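PDB 5C2V: hydrazine synthase subunit gamma from Candidatus Kuenenia stuttgartiensis, which reduces nitric oxide to hydroxylamine with three electrons, the first half-reaction of hydrazine synthesis, within a complex of alpha, beta and gamma subunits. Local coordinates for residues 16-21 with 141-146; 48-53 with 61-66; 226-231 with 285-290. All coordinates share one frame; numbering follows the deposited sequence.

Contact 1. Residues 16-21 with 141-146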
loop_
_atom_site.group_PDB
_atom_site.type_symbol
_atom_site.label_atom_id
_atom_site.label_comp_id
_atom_site.label_asym_id
_atom_site.label_seq_id
_atom_site.Cartn_x
_atom_site.Cartn_y
_atom_site.Cartn_z
ATOM N N GLU C 16 47.591 27.439 -12.631
ATOM C CA GLU C 16 46.527 27.224 -11.655
ATOM C C GLU C 16 45.729 28.506 -11.441
ATOM O O GLU C 16 46.287 29.603 -11.490
ATOM C CB GLU C 16 47.102 26.726 -10.327
ATOM C CG GLU C 16 47.732 25.345 -10.399
ATOM C CD GLU C 16 48.166 24.829 -9.041
ATOM O OE1 GLU C 16 48.873 23.800 -8.992
ATOM O OE2 GLU C 16 47.798 25.451 -8.022
ATOM N N PRO C 17 44.415 28.372 -11.207
ATOM C CA PRO C 17 43.537 29.532 -11.019
ATOM C C PRO C 17 43.636 30.136 -9.621
ATOM O O PRO C 17 44.389 29.640 -8.784
ATOM C CB PRO C 17 42.145 28.950 -11.256
ATOM C CG PRO C 17 42.267 27.534 -10.816
ATOM C CD PRO C 17 43.662 27.105 -11.191
ATOM N N LEU C 18 42.875 31.200 -9.383
ATOM C CA LEU C 18 42.854 31.857 -8.081
ATOM C C LEU C 18 42.081 31.023 -7.067
ATOM O O LEU C 18 41.136 30.321 -7.422
ATOM C CB LEU C 18 42.237 33.254 -8.193
ATOM C CG LEU C 18 42.921 34.234 -9.148
ATOM C CD1 LEU C 18 42.125 35.524 -9.252
ATOM C CD2 LEU C 18 44.348 34.515 -8.702
ATOM N N GLY C 19 42.487 31.108 -5.806
ATOM C CA GLY C 19 41.847 30.345 -4.749
ATOM C C GLY C 19 40.481 30.879 -4.367
ATOM O O GLY C 19 39.994 31.852 -4.945
ATOM N N ARG C 20 39.857 30.229 -3.390
ATOM C CA ARG C 20 38.541 30.631 -2.909
ATOM C C ARG C 20 38.606 31.908 -2.079
ATOM O O ARG C 20 37.869 32.862 -2.331
ATOM C CB ARG C 20 37.919 29.509 -2.077
ATOM C CG ARG C 20 36.508 29.793 -1.600
ATOM C CD ARG C 20 36.048 28.730 -0.622
ATOM N NE ARG C 20 34.629 28.848 -0.306
ATOM C CZ ARG C 20 33.995 28.072 0.567
ATOM N NH1 ARG C 20 34.655 27.126 1.216
ATOM N NH2 ARG C 20 32.701 28.246 0.791
ATOM N N GLU C 21 39.500 31.905 -1.093
ATOM C CA GLU C 21 39.662 33.011 -0.153
ATOM C C GLU C 21 38.345 33.368 0.539
ATOM O O GLU C 21 37.596 32.483 0.951
ATOM C CB GLU C 21 40.243 34.237 -0.863
ATOM C CG GLU C 21 41.568 33.966 -1.560
ATOM C CD GLU C 21 42.321 35.236 -1.906
ATOM O OE1 GLU C 21 42.472 35.531 -3.111
ATOM O OE2 GLU C 21 42.767 35.934 -0.972
ATOM N N PRO C 141 37.227 39.232 -3.611
ATOM C CA PRO C 141 37.645 40.489 -4.246
ATOM C C PRO C 141 38.587 40.266 -5.429
ATOM O O PRO C 141 38.425 40.884 -6.486
ATOM C CB PRO C 141 38.368 41.228 -3.117
ATOM C CG PRO C 141 37.773 40.687 -1.869
ATOM C CD PRO C 141 37.445 39.250 -2.153
ATOM N N MET C 142 39.549 39.369 -5.243
ATOM C CA MET C 142 40.564 39.093 -6.253
ATOM C C MET C 142 39.961 38.513 -7.530
ATOM O O MET C 142 40.257 38.977 -8.630
ATOM C CB MET C 142 41.618 38.136 -5.695
ATOM C CG MET C 142 42.929 38.137 -6.463
ATOM S SD MET C 142 43.763 39.733 -6.376
ATOM C CE MET C 142 45.253 39.390 -7.308
ATOM N N ARG C 143 39.116 37.497 -7.377
ATOM C CA ARG C 143 38.499 36.840 -8.525
ATOM C C ARG C 143 37.568 37.786 -9.277
ATOM O O ARG C 143 37.498 37.756 -10.509
ATOM C CB ARG C 143 37.744 35.583 -8.082
ATOM C CG ARG C 143 38.661 34.408 -7.768
ATOM C CD ARG C 143 37.896 33.113 -7.523
ATOM N NE ARG C 143 37.449 32.980 -6.139
ATOM C CZ ARG C 143 36.177 32.992 -5.756
ATOM N NH1 ARG C 143 35.211 33.125 -6.656
ATOM N NH2 ARG C 143 35.870 32.862 -4.472
ATOM N N LEU C 144 36.859 38.632 -8.536
ATOM C CA LEU C 144 35.995 39.631 -9.152
ATOM C C LEU C 144 36.821 40.621 -9.963
ATOM O O LEU C 144 36.509 40.894 -11.123
ATOM C CB LEU C 144 35.172 40.370 -8.095
ATOM C CG LEU C 144 34.228 41.446 -8.640
ATOM C CD1 LEU C 144 33.329 40.875 -9.727
ATOM C CD2 LEU C 144 33.398 42.059 -7.521
ATOM N N GLU C 145 37.880 41.147 -9.352
ATOM C CA GLU C 145 38.757 42.096 -10.032
ATOM C C GLU C 145 39.358 41.485 -11.295
ATOM O O GLU C 145 39.446 42.144 -12.329
ATOM C CB GLU C 145 39.873 42.571 -9.099
ATOM C CG GLU C 145 40.785 43.615 -9.725
ATOM C CD GLU C 145 41.913 44.040 -8.807
ATOM O OE1 GLU C 145 41.999 43.509 -7.680
ATOM O OE2 GLU C 145 42.714 44.908 -9.214
ATOM N N ALA C 146 39.762 40.221 -11.204
ATOM C CA ALA C 146 40.319 39.506 -12.348
ATOM C C ALA C 146 39.285 39.370 -13.463
ATOM O O ALA C 146 39.594 39.568 -14.642
ATOM C CB ALA C 146 40.825 38.137 -11.924
#
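Arg143 reaches from helix 141-152 to the backbone of residues 16-21 and grips two successive carbonyls. Its NE donates to Gly19 O at 3.0 Å. This bond is bent, and the NE lies tilted from the plane of the Gly19 carbonyl. The second bond is straighter: NH2 donates to Arg20 O at 2.9 Å, with 169° at the hydrogen. Here the donor sits in the carbonyl plane on a lone pair, and the oxygen lies nearly in the guanidinium plane. Both carbonyls therefore meet the edge of the group, and the pair of bonds fixes its rotation. The arginine chain leaves the helix extended and then bends about the CG-CD bond (chi3 -86°), which swings the guanidinium alongside the loop. NH1 is used elsewhere, on Gln49 of helix 43-51.

The contact ties the N-terminal loop between strand 4-10 and helix 26-30 to the start of helix 141-152, in the lobe that carries heme 1. Trp15 of the alpha subunit packs on Arg143 and makes a weak hydrogen bond to Leu18 O of the loop. Arg20 starts away from the helix at its CB, and its NH2 forms a salt bridge with Glu137 of the gamma subunit.

Leu18 supplies the apolar part. Its CG stands anti to its own carbonyl carbon (chi1 -59°), and the branch CD1 extends over the helix. CD1 lies 3.9 Å from Met142 CG and 4.0 Å from Ala146 CB, two residues one turn apart. The Leu18 and Met142 side chains cross at about a right angle. Leu18 CB rests 3.8 Å from Arg143 CG, beside the aliphatic stem of the arginine. Farther along, the carboxylate oxygen OE1 of Glu21 comes 3.8 Å from Met142 CB.

Contact 2. Residues 48-53 with 61-66. With HEC (heme c), chain V.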
loop_
_atom_site.group_PDB
_atom_site.type_symbol
_atom_site.label_atom_id
_atom_site.label_comp_id
_atom_site.label_asym_id
_atom_site.label_seq_id
_atom_site.Cartn_x
_atom_site.Cartn_y
_atom_site.Cartn_z
ATOM N N PHE C 48 39.120 32.342 -16.805
ATOM C CA PHE C 48 38.746 31.088 -16.157
ATOM C C PHE C 48 37.450 31.240 -15.372
ATOM O O PHE C 48 36.528 30.440 -15.530
ATOM C CB PHE C 48 39.856 30.593 -15.230
ATOM C CG PHE C 48 39.485 29.358 -14.457
ATOM C CD1 PHE C 48 39.427 28.123 -15.084
ATOM C CD2 PHE C 48 39.185 29.432 -13.107
ATOM C CE1 PHE C 48 39.080 26.986 -14.378
ATOM C CE2 PHE C 48 38.840 28.297 -12.394
ATOM C CZ PHE C 48 38.788 27.072 -13.031
ATOM N N GLN C 49 37.388 32.266 -14.528
ATOM C CA GLN C 49 36.185 32.542 -13.744
ATOM C C GLN C 49 34.988 32.782 -14.662
ATOM O O GLN C 49 33.844 32.505 -14.301
ATOM C CB GLN C 49 36.407 33.750 -12.829
ATOM C CG GLN C 49 35.238 34.069 -11.910
ATOM C CD GLN C 49 34.948 32.957 -10.920
ATOM O OE1 GLN C 49 35.569 32.876 -9.860
ATOM N NE2 GLN C 49 33.997 32.093 -11.259
ATOM N N PHE C 50 35.271 33.293 -15.856
ATOM C CA PHE C 50 34.247 33.544 -16.860
ATOM C C PHE C 50 33.719 32.236 -17.452
ATOM O O PHE C 50 32.515 32.084 -17.660
ATOM C CB PHE C 50 34.809 34.446 -17.964
ATOM C CG PHE C 50 33.826 34.769 -19.055
ATOM C CD1 PHE C 50 32.910 35.797 -18.899
ATOM C CD2 PHE C 50 33.831 34.059 -20.244
ATOM C CE1 PHE C 50 32.007 36.101 -19.902
ATOM C CE2 PHE C 50 32.932 34.358 -21.251
ATOM C CZ PHE C 50 32.019 35.380 -21.080
ATOM N N ASN C 51 34.621 31.298 -17.729
ATOM C CA ASN C 51 34.231 30.040 -18.365
ATOM C C ASN C 51 33.930 28.879 -17.410
ATOM O O ASN C 51 33.440 27.835 -17.842
ATOM C CB ASN C 51 35.318 29.606 -19.351
ATOM C CG ASN C 51 35.404 30.517 -20.559
ATOM O OD1 ASN C 51 34.819 30.237 -21.606
ATOM N ND2 ASN C 51 36.133 31.619 -20.419
ATOM N N ASP C 52 34.211 29.057 -16.123
ATOM C CA ASP C 52 34.059 27.970 -15.153
ATOM C C ASP C 52 32.613 27.776 -14.700
ATOM O O ASP C 52 31.945 28.733 -14.316
ATOM C CB ASP C 52 34.943 28.221 -13.930
ATOM C CG ASP C 52 34.777 27.156 -12.865
ATOM O OD1 ASP C 52 34.655 25.968 -13.231
ATOM O OD2 ASP C 52 34.762 27.505 -11.665
ATOM N N ALA C 53 32.124 26.541 -14.777
ATOM C CA ALA C 53 30.810 26.210 -14.227
ATOM C C ALA C 53 30.884 25.545 -12.850
ATOM O O ALA C 53 29.856 25.308 -12.220
ATOM C CB ALA C 53 30.049 25.315 -15.193
ATOM N N TYR C 61 25.579 26.039 -15.339
ATOM C CA TYR C 61 26.090 26.867 -16.430
ATOM C C TYR C 61 27.146 27.866 -15.962
ATOM O O TYR C 61 27.471 27.936 -14.776
ATOM C CB TYR C 61 24.939 27.614 -17.111
ATOM C CG TYR C 61 24.119 28.471 -16.172
ATOM C CD1 TYR C 61 23.042 27.938 -15.476
ATOM C CD2 TYR C 61 24.418 29.815 -15.986
ATOM C CE1 TYR C 61 22.292 28.715 -14.617
ATOM C CE2 TYR C 61 23.672 30.601 -15.129
ATOM C CZ TYR C 61 22.610 30.047 -14.448
ATOM O OH TYR C 61 21.862 30.824 -13.595
ATOM N N SER C 62 27.672 28.638 -16.905
ATOM C CA SER C 62 28.677 29.651 -16.605
ATOM C C SER C 62 28.312 30.968 -17.277
ATOM O O SER C 62 27.248 31.083 -17.886
ATOM C CB SER C 62 30.064 29.190 -17.063
ATOM O OG SER C 62 30.120 29.066 -18.473
ATOM N N CYS C 63 29.187 31.961 -17.154
ATOM C CA CYS C 63 28.995 33.228 -17.850
ATOM C C CYS C 63 28.957 32.976 -19.351
ATOM O O CYS C 63 28.117 33.519 -20.071
ATOM C CB CYS C 63 30.112 34.216 -17.508
ATOM S SG CYS C 63 30.331 34.546 -15.747
ATOM N N ALA C 64 29.865 32.117 -19.804
ATOM C CA ALA C 64 30.018 31.807 -21.218
ATOM C C ALA C 64 28.799 31.104 -21.811
ATOM O O ALA C 64 28.694 30.955 -23.020
ATOM C CB ALA C 64 31.264 30.963 -21.433
ATOM N N SER C 65 27.883 30.654 -20.967
ATOM C CA SER C 65 26.664 30.042 -21.476
ATOM C C SER C 65 25.755 31.114 -22.081
ATOM O O SER C 65 24.917 30.825 -22.936
ATOM C CB SER C 65 25.942 29.278 -20.368
ATOM O OG SER C 65 26.751 28.224 -19.876
ATOM N N CYS C 66 25.954 32.354 -21.641
ATOM C CA CYS C 66 25.165 33.500 -22.098
ATOM C C CYS C 66 25.947 34.399 -23.063
ATOM O O CYS C 66 25.528 34.624 -24.198
ATOM C CB CYS C 66 24.672 34.318 -20.903
ATOM S SG CYS C 66 23.183 33.654 -20.108
HETATM FE FE HEC V . 25.781 39.002 -18.083
HETATM C CHA HEC V . 24.733 42.118 -19.080
HETATM C CHB HEC V . 28.946 40.205 -17.680
HETATM C CHC HEC V . 26.787 35.943 -16.842
HETATM C CHD HEC V . 22.869 37.570 -19.184
HETATM N NA HEC V . 26.668 40.848 -18.302
HETATM C C1A HEC V . 26.076 41.990 -18.799
HETATM C C2A HEC V . 27.109 42.998 -18.975
HETATM C C3A HEC V . 28.274 42.459 -18.580
HETATM C C4A HEC V . 28.015 41.100 -18.153
HETATM C CMA HEC V . 29.669 43.125 -18.563
HETATM C CAA HEC V . 26.876 44.436 -19.505
HETATM C CBA HEC V . 27.626 44.686 -20.813
HETATM C CGA HEC V . 27.410 46.105 -21.273
HETATM O O1A HEC V . 26.601 46.829 -20.638
HETATM O O2A HEC V . 28.048 46.511 -22.279
HETATM N NB HEC V . 27.582 38.171 -17.497
HETATM C C1B HEC V . 28.680 38.948 -17.181
HETATM C C2B HEC V . 29.492 38.214 -16.232
HETATM C C3B HEC V . 28.902 37.033 -16.005
HETATM C C4B HEC V . 27.687 36.984 -16.794
HETATM C CMB HEC V . 30.817 38.724 -15.625
HETATM C CAB HEC V . 29.393 35.906 -15.066
HETATM C CBB HEC V . 29.263 36.326 -13.585
HETATM N NC HEC V . 24.986 37.097 -18.040
HETATM C C1C HEC V . 25.549 35.986 -17.445
HETATM C C2C HEC V . 24.561 34.927 -17.443
HETATM C C3C HEC V . 23.538 35.331 -18.209
HETATM C C4C HEC V . 23.744 36.735 -18.522
HETATM C CMC HEC V . 24.863 33.467 -17.031
HETATM C CAC HEC V . 22.278 34.509 -18.569
HETATM C CBC HEC V . 21.426 34.254 -17.305
HETATM N ND HEC V . 24.089 39.725 -19.057
HETATM C C1D HEC V . 22.948 38.948 -19.257
HETATM C C2D HEC V . 21.839 39.827 -19.555
HETATM C C3D HEC V . 22.421 41.247 -19.525
HETATM C C4D HEC V . 23.823 41.086 -19.207
HETATM C CMD HEC V . 20.379 39.421 -19.845
HETATM C CAD HEC V . 21.668 42.569 -19.770
HETATM C CBD HEC V . 20.969 42.975 -18.476
HETATM C CGD HEC V . 20.241 44.276 -18.679
HETATM O O1D HEC V . 19.607 44.771 -17.711
HETATM O O2D HEC V . 20.295 44.816 -19.812
HETATM O O HOH W 1 31.005 31.488 -14.975
HETATM O O HOH W 2 24.907 39.662 -16.295
#
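Tyr61 meets Ala53 through its backbone, with its carbonyl oxygen O 3.7 Å from Ala53 CB. Its CB points away from residues 48-53, and its ring lies by the heme, CE2 3.6 Å from the methyl CMC. Phe134 stacks on the same ring.

Ser62 comes next. Its CB sits 3.4 Å from Asp52 O, just past the end of helix 43-51. Its backbone N donates to Ser65 OG in a nearly linear bond, which closes the turn. Its own OG is hydrogen-bonded to Asn255 of the beta subunit.

Cys63 lies over one face of the Phe50 ring. The CB is 3.9 Å from the ring centroid and 29° off the normal, a CH-pi contact. The sulfur is farther out and oblique to the ring. SG is covalently bound to CAB of the heme. A water accepts from Cys63 N and lies close to Gln49 O and Asp52 O, at 3.1 and 3.0 Å, joining the helix end to the turn.

Ala64 packs its CB 3.8 Å from Phe50 CE2, and its N makes a weak hydrogen bond to Phe50 O at 3.4 Å. The same CB also touches Asn51 OD1.

Cys66 does not touch residues 48-53. Its SG is bound to CAC of the heme, the second link of the CXXCH pair; Cys126 is also covalently bound to this heme. Two cysteines separated by two residues and followed by the axial ligand His67 form the CXXCH motif of c-type cytochromes, here holding heme 1, which appears to be the active-site heme.

Contact 3. Residues 226-231 with 285-290; sequences VFNISA and NTVNDK
The N-terminal end of helix 229-234 meets the loop 285-290 in the cytochrome c region of the chain. Phe227 and Val287 lie side by side and point the same way, with Phe227 CD1 4.1 Å from Val287 CB. Arg213 adds to this corner, making a cation-pi contact with the Phe227 ring and a hydrogen bond to Val287 O.

Asn228 is the N-cap of the helix. Its CG stands opposite the backbone N (chi1 -161°), and this carries the amide alongside Val287, whose CG1 is 4.0 Å from Asn228 CG. The amide oxygen OD1 takes a 2.7 Å bond from Ser230 OG and a weak capping bond from Ala231 N. A water donates to the same oxygen and to Thr286 OG1, bridging the two segments. Thr286 OG1 is also hydrogen-bonded to Asn284.

Ile229, in the first turn, lays CG1 3.6 Å from Thr286 O. The backbone oxygens Phe227 O and Thr286 O are both acceptors and do not bond to each other. No direct hydrogen bond joins the two segments. The loop runs on toward His293, an axial ligand of heme 2.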
loop_
_atom_site.group_PDB
_atom_site.type_symbol
_atom_site.label_atom_id
_atom_site.label_comp_id
_atom_site.label_asym_id
_atom_site.label_seq_id
_atom_site.Cartn_x
_atom_site.Cartn_y
_atom_site.Cartn_z
ATOM N N VAL C 226 1.319 44.105 -27.866
ATOM C CA VAL C 226 2.246 43.656 -28.889
ATOM C C VAL C 226 2.908 44.872 -29.525
ATOM O O VAL C 226 2.237 45.720 -30.110
ATOM C CB VAL C 226 1.533 42.825 -29.974
ATOM C CG1 VAL C 226 2.533 42.321 -31.004
ATOM C CG2 VAL C 226 0.774 41.669 -29.344
ATOM N N PHE C 227 4.230 44.950 -29.404
ATOM C CA PHE C 227 4.969 46.083 -29.946
ATOM C C PHE C 227 5.477 45.791 -31.351
ATOM O O PHE C 227 5.961 46.685 -32.044
ATOM C CB PHE C 227 6.137 46.458 -29.027
ATOM C CG PHE C 227 7.157 45.364 -28.849
ATOM C CD1 PHE C 227 8.167 45.177 -29.779
ATOM C CD2 PHE C 227 7.118 44.539 -27.738
ATOM C CE1 PHE C 227 9.107 44.180 -29.615
ATOM C CE2 PHE C 227 8.061 43.542 -27.566
ATOM C CZ PHE C 227 9.053 43.362 -28.506
ATOM N N ASN C 228 5.364 44.535 -31.766
ATOM C CA ASN C 228 5.799 44.148 -33.096
ATOM C C ASN C 228 4.611 44.196 -34.044
ATOM O O ASN C 228 3.702 43.368 -33.963
ATOM C CB ASN C 228 6.428 42.754 -33.071
ATOM C CG ASN C 228 7.293 42.479 -34.288
ATOM O OD1 ASN C 228 7.116 43.085 -35.342
ATOM N ND2 ASN C 228 8.239 41.557 -34.141
ATOM N N ILE C 229 4.630 45.168 -34.948
ATOM C CA ILE C 229 3.501 45.416 -35.836
ATOM C C ILE C 229 3.406 44.336 -36.905
ATOM O O ILE C 229 2.322 43.830 -37.198
ATOM C CB ILE C 229 3.610 46.802 -36.502
ATOM C CG1 ILE C 229 3.512 47.903 -35.444
ATOM C CG2 ILE C 229 2.524 46.982 -37.551
ATOM C CD1 ILE C 229 3.561 49.304 -36.009
ATOM N N SER C 230 4.551 43.981 -37.478
ATOM C CA SER C 230 4.610 42.936 -38.491
ATOM C C SER C 230 4.197 41.584 -37.915
ATOM O O SER C 230 3.546 40.785 -38.588
ATOM C CB SER C 230 6.016 42.851 -39.089
ATOM O OG SER C 230 7.002 42.806 -38.073
ATOM N N ALA C 231 4.572 41.335 -36.664
ATOM C CA ALA C 231 4.210 40.089 -35.999
ATOM C C ALA C 231 2.732 40.085 -35.620
ATOM O O ALA C 231 2.094 39.034 -35.596
ATOM C CB ALA C 231 5.072 39.869 -34.769
ATOM N N ASN C 285 10.622 50.989 -38.517
ATOM C CA ASN C 285 9.571 51.493 -37.627
ATOM C C ASN C 285 8.493 50.452 -37.361
ATOM O O ASN C 285 7.297 50.742 -37.407
ATOM C CB ASN C 285 8.933 52.766 -38.196
ATOM C CG ASN C 285 9.897 53.935 -38.238
ATOM O OD1 ASN C 285 10.782 54.056 -37.393
ATOM N ND2 ASN C 285 9.729 54.803 -39.229
ATOM N N THR C 286 8.941 49.235 -37.084
ATOM C CA THR C 286 8.064 48.129 -36.735
ATOM C C THR C 286 8.044 47.946 -35.220
ATOM O O THR C 286 6.996 48.044 -34.582
ATOM C CB THR C 286 8.498 46.825 -37.423
ATOM O OG1 THR C 286 9.903 46.627 -37.226
ATOM C CG2 THR C 286 8.212 46.893 -38.916
ATOM N N VAL C 287 9.216 47.671 -34.654
ATOM C CA VAL C 287 9.344 47.392 -33.227
ATOM C C VAL C 287 9.554 48.647 -32.371
ATOM O O VAL C 287 9.779 48.544 -31.166
ATOM C CB VAL C 287 10.505 46.415 -32.961
ATOM C CG1 VAL C 287 10.213 45.067 -33.598
ATOM C CG2 VAL C 287 11.811 46.985 -33.485
ATOM N N ASN C 288 9.495 49.824 -32.988
ATOM C CA ASN C 288 9.580 51.079 -32.238
ATOM C C ASN C 288 8.589 52.129 -32.738
ATOM O O ASN C 288 8.037 52.001 -33.830
ATOM C CB ASN C 288 11.003 51.643 -32.292
ATOM C CG ASN C 288 11.483 51.888 -33.710
ATOM O OD1 ASN C 288 11.198 52.928 -34.304
ATOM N ND2 ASN C 288 12.222 50.930 -34.258
ATOM N N ASP C 289 8.371 53.166 -31.932
ATOM C CA ASP C 289 7.453 54.246 -32.294
ATOM C C ASP C 289 7.943 54.993 -33.529
ATOM O O ASP C 289 9.142 55.026 -33.807
ATOM C CB ASP C 289 7.273 55.217 -31.125
ATOM C CG ASP C 289 6.343 54.678 -30.056
ATOM O OD1 ASP C 289 5.485 53.832 -30.382
ATOM O OD2 ASP C 289 6.465 55.105 -28.888
ATOM N N LYS C 290 7.010 55.587 -34.267
ATOM C CA LYS C 290 7.322 56.181 -35.563
ATOM C C LYS C 290 8.303 57.344 -35.457
ATOM O O LYS C 290 8.062 58.320 -34.743
ATOM C CB LYS C 290 6.037 56.651 -36.247
ATOM C CG LYS C 290 6.166 56.828 -37.749
ATOM C CD LYS C 290 4.823 57.158 -38.376
ATOM C CE LYS C 290 4.888 57.069 -39.890
ATOM N NZ LYS C 290 5.250 55.697 -40.342
HETATM O O HOH W 3 9.624 43.591 -36.904
#

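Contacts 1 and 2 are neighbours, with centres 14 Å apart. They share helix 43-51: residues 48-51 form its last part, and Tyr45 on it touches Leu18 and Ala146. A probable hydrogen bond from Arg143 to Gln49 and packing of Pro17 on Phe48 join them directly. Both segments of contact 2 fall in the chain between the two segments of contact 1, so contact 1 packs the flanking chain against helix 43-51, next to the turn that holds heme 1. Contact 3 follows later in sequence. Its centre is 45 Å from contact 1 and 34 Å from contact 2, across the chain's centre. The arrangement matches a protein of two lobes with one heme c in each.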